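Local coordinates for protein acetyl transferase (Salmonella typhimurium, PDB 1S7L) that probably transfers the acetyl group of acetyl-coenzyme A to the N-terminus of ribosomal protein L7/L12, at residues Ile130-Ile135 with Ala176-Ala181. Numbering follows the deposited sequence.
Sequences IRRFVI and ARIIDA. With SO4 (sulfate ion), chain B.
Asp-180 OD1 takes a hydrogen bond from Arg-131 NE at 2.8 Å and a weak one from NH2, while Asp-180 OD2 accepts one from Arg-131 NH2 at 3.2 Å. The arginine thus meets the carboxylate side-on, through the syn lone pairs, but the two planes are turned 36° apart and the bonds are bent. A fold at chi3 (-82°) brings the Arg-131 guanidinium alongside Ile-178, whose CG2 lies over one of its faces, 3.7 Å from Arg-131 NH2. That same NH2 also bonds Gln-161 of the second subunit, and Tyr-169 of that subunit makes a cation-pi contact, so the ion pair sits at the dimer interface. Just beyond the last bridge, Arg-132 with Ile-178, Ile-179 N donates to Arg-131 O, while in the ladder Phe-133 and Arg-177 form an antiparallel hydrogen-bonded pair; the bond from Phe-133 N to Arg-177 O is almost straight (178°). These strands, 132-138 and 169-178, belong to the mixed sheet of the GNAT fold, with 132-138 also running parallel to 96-103. Beside Arg-132, Ala-176 CB approaches NH1 at 3.5 Å, and NH2 is salt-bridged to Glu-156. On the other face, which helix 112-127 packs against, Phe-133 CE1 touches Ile-179 CD1 at 4.0 Å. Ile-179 CD1 also lies over the centre of the Arg-177 guanidinium, 3.7 Å above its plane, and the fully extended Arg-177 chain delivers NH1 and NH2 to two oxygens of a sulfate, probably from the crystallisation liquor.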
ATOM      1  N   ILE A 130     -16.348  -3.581  -2.999  1.00 24.05           N
ATOM      2  CA  ILE A 130     -15.531  -2.526  -2.409  1.00 22.56           C
ATOM      3  C   ILE A 130     -16.384  -1.711  -1.431  1.00 23.25           C
ATOM      4  O   ILE A 130     -17.444  -1.170  -1.790  1.00 23.56           O
ATOM      5  CB  ILE A 130     -14.931  -1.568  -3.467  1.00 22.44           C
ATOM      6  CG1 ILE A 130     -13.937  -2.310  -4.389  1.00 21.19           C
ATOM      7  CG2 ILE A 130     -14.303  -0.407  -2.764  1.00 20.52           C
ATOM      8  CD1 ILE A 130     -13.601  -1.521  -5.705  1.00 21.00           C
ATOM      9  N   ARG A 131     -15.950  -1.610  -0.187  1.00 20.74           N
ATOM     10  CA  ARG A 131     -16.773  -0.890   0.751  1.00 21.61           C
ATOM     11  C   ARG A 131     -16.012   0.214   1.428  1.00 21.20           C
ATOM     12  O   ARG A 131     -16.601   1.114   2.076  1.00 22.85           O
ATOM     13  CB  ARG A 131     -17.334  -1.868   1.782  1.00 21.23           C
ATOM     14  CG  ARG A 131     -16.243  -2.422   2.706  1.00 23.38           C
ATOM     15  CD  ARG A 131     -16.806  -3.637   3.439  1.00 23.04           C
ATOM     16  NE  ARG A 131     -17.579  -3.162   4.563  1.00 21.44           N
ATOM     17  CZ  ARG A 131     -17.046  -2.510   5.590  1.00 23.80           C
ATOM     18  NH1 ARG A 131     -15.748  -2.272   5.610  1.00 27.59           N
ATOM     19  NH2 ARG A 131     -17.784  -2.086   6.613  1.00 24.36           N
ATOM     20  N   ARG A 132     -14.700   0.113   1.288  1.00 21.20           N
ATOM     21  CA  ARG A 132     -13.774   1.068   1.850  1.00 21.41           C
ATOM     22  C   ARG A 132     -12.957   1.707   0.716  1.00 20.87           C
ATOM     23  O   ARG A 132     -12.202   1.028   0.040  1.00 21.53           O
ATOM     24  CB  ARG A 132     -12.821   0.397   2.863  1.00 21.91           C
ATOM     25  CG  ARG A 132     -11.795   1.382   3.520  1.00 21.97           C
ATOM     26  CD  ARG A 132     -10.818   0.714   4.555  1.00 22.09           C
ATOM     27  NE  ARG A 132      -9.564   1.459   4.594  1.00 21.70           N
ATOM     28  CZ  ARG A 132      -9.376   2.607   5.242  1.00 21.02           C
ATOM     29  NH1 ARG A 132     -10.337   3.110   5.982  1.00 18.45           N
ATOM     30  NH2 ARG A 132      -8.205   3.250   5.178  1.00 21.38           N
ATOM     31  N   PHE A 133     -13.129   3.010   0.540  1.00 18.61           N
ATOM     32  CA  PHE A 133     -12.435   3.793  -0.471  1.00 17.47           C
ATOM     33  C   PHE A 133     -11.425   4.716   0.153  1.00 16.07           C
ATOM     34  O   PHE A 133     -11.677   5.350   1.165  1.00 15.18           O
ATOM     35  CB  PHE A 133     -13.467   4.570  -1.293  1.00 18.91           C
ATOM     36  CG  PHE A 133     -14.599   3.695  -1.794  1.00 18.57           C
ATOM     37  CD1 PHE A 133     -15.685   3.367  -0.975  1.00 17.11           C
ATOM     38  CD2 PHE A 133     -14.560   3.173  -3.071  1.00 17.95           C
ATOM     39  CE1 PHE A 133     -16.716   2.508  -1.456  1.00 17.73           C
ATOM     40  CE2 PHE A 133     -15.595   2.310  -3.559  1.00 17.05           C
ATOM     41  CZ  PHE A 133     -16.643   1.990  -2.769  1.00 16.47           C
ATOM     42  N   VAL A 134     -10.270   4.818  -0.472  1.00 17.78           N
ATOM     43  CA  VAL A 134      -9.227   5.648   0.114  1.00 18.53           C
ATOM     44  C   VAL A 134      -8.618   6.597  -0.880  1.00 19.66           C
ATOM     45  O   VAL A 134      -8.437   6.234  -2.060  1.00 19.09           O
ATOM     46  CB  VAL A 134      -8.043   4.752   0.662  1.00 22.06           C
ATOM     47  CG1 VAL A 134      -7.036   5.597   1.486  1.00 19.45           C
ATOM     48  CG2 VAL A 134      -8.632   3.547   1.554  1.00 22.10           C
ATOM     49  N   ILE A 135      -8.318   7.817  -0.416  1.00 19.52           N
ATOM     50  CA  ILE A 135      -7.608   8.789  -1.257  1.00 20.76           C
ATOM     51  C   ILE A 135      -6.362   9.320  -0.474  1.00 20.99           C
ATOM     52  O   ILE A 135      -6.472   9.841   0.631  1.00 21.77           O
ATOM     53  CB  ILE A 135      -8.506   9.993  -1.652  1.00 21.14           C
ATOM     54  CG1 ILE A 135      -9.696   9.511  -2.492  1.00 19.68           C
ATOM     55  CG2 ILE A 135      -7.701  11.012  -2.462  1.00 21.26           C
ATOM     56  CD1 ILE A 135     -10.719  10.611  -2.820  1.00 14.89           C
ATOM     57  N   ALA A 176     -10.546   8.617   3.840  1.00 21.51           N
ATOM     58  CA  ALA A 176     -11.241   7.371   3.593  1.00 22.22           C
ATOM     59  C   ALA A 176     -12.773   7.499   3.798  1.00 22.32           C
ATOM     60  O   ALA A 176     -13.278   8.388   4.566  1.00 20.51           O
ATOM     61  CB  ALA A 176     -10.707   6.230   4.490  1.00 20.30           C
ATOM     62  N   ARG A 177     -13.482   6.584   3.136  1.00 20.19           N
ATOM     63  CA  ARG A 177     -14.926   6.538   3.248  1.00 19.79           C
ATOM     64  C   ARG A 177     -15.386   5.107   3.175  1.00 21.37           C
ATOM     65  O   ARG A 177     -14.923   4.339   2.304  1.00 20.69           O
ATOM     66  CB  ARG A 177     -15.598   7.308   2.137  1.00 19.11           C
ATOM     67  CG  ARG A 177     -17.102   7.338   2.394  1.00 22.08           C
ATOM     68  CD  ARG A 177     -17.854   8.015   1.305  1.00 21.99           C
ATOM     69  NE  ARG A 177     -19.257   7.978   1.651  1.00 23.08           N
ATOM     70  CZ  ARG A 177     -20.225   8.413   0.848  1.00 24.44           C
ATOM     71  NH1 ARG A 177     -19.921   8.927  -0.349  1.00 21.27           N
ATOM     72  NH2 ARG A 177     -21.493   8.312   1.236  1.00 22.41           N
ATOM     73  N   ILE A 178     -16.290   4.742   4.085  1.00 21.11           N
ATOM     74  CA  ILE A 178     -16.821   3.391   4.107  1.00 24.01           C
ATOM     75  C   ILE A 178     -18.260   3.454   3.635  1.00 23.74           C
ATOM     76  O   ILE A 178     -19.021   4.300   4.101  1.00 23.17           O
ATOM     77  CB  ILE A 178     -16.735   2.785   5.550  1.00 24.59           C
ATOM     78  CG1 ILE A 178     -15.292   2.505   5.884  1.00 27.26           C
ATOM     79  CG2 ILE A 178     -17.407   1.469   5.659  1.00 23.35           C
ATOM     80  CD1 ILE A 178     -15.177   2.091   7.335  1.00 31.40           C
ATOM     81  N   ILE A 179     -18.621   2.600   2.671  1.00 23.71           N
ATOM     82  CA  ILE A 179     -20.003   2.580   2.196  1.00 22.00           C
ATOM     83  C   ILE A 179     -20.546   1.149   2.223  1.00 23.57           C
ATOM     84  O   ILE A 179     -20.084   0.259   1.501  1.00 22.05           O
ATOM     85  CB  ILE A 179     -20.160   3.103   0.753  1.00 20.98           C
ATOM     86  CG1 ILE A 179     -19.622   4.529   0.604  1.00 21.48           C
ATOM     87  CG2 ILE A 179     -21.687   3.143   0.387  1.00 22.33           C
ATOM     88  CD1 ILE A 179     -19.747   5.023  -0.808  1.00 15.76           C
ATOM     89  N   ASP A 180     -21.528   0.909   3.065  1.00 26.70           N
ATOM     90  CA  ASP A 180     -22.132  -0.425   3.111  1.00 29.36           C
ATOM     91  C   ASP A 180     -23.467  -0.283   2.419  1.00 29.47           C
ATOM     92  O   ASP A 180     -24.440   0.191   3.023  1.00 28.76           O
ATOM     93  CB  ASP A 180     -22.319  -0.880   4.559  1.00 32.24           C
ATOM     94  CG  ASP A 180     -20.995  -1.311   5.210  1.00 37.79           C
ATOM     95  OD1 ASP A 180     -20.189  -2.061   4.571  1.00 38.20           O
ATOM     96  OD2 ASP A 180     -20.770  -0.897   6.370  1.00 40.90           O
ATOM     97  N   ALA A 181     -23.504  -0.660   1.144  1.00 29.88           N
ATOM     98  CA  ALA A 181     -24.746  -0.539   0.356  1.00 30.81           C
ATOM     99  C   ALA A 181     -25.611  -1.784   0.588  1.00 31.43           C
ATOM    100  O   ALA A 181     -25.667  -2.698  -0.232  1.00 32.03           O
ATOM    101  CB  ALA A 181     -24.409  -0.370  -1.136  1.00 29.50           C
TER
HETATM  102  S   SO4 B 180     -23.355   9.896  -1.856  0.50 32.39           S
HETATM  103  O1  SO4 B 180     -23.706   9.503  -0.494  0.50 34.56           O
HETATM  104  O2  SO4 B 180     -21.890   9.670  -2.079  0.50 36.38           O
HETATM  105  O3  SO4 B 180     -24.123   9.101  -2.917  0.50 33.66           O
HETATM  106  O4  SO4 B 180     -23.731  11.360  -2.088  0.50 32.43           O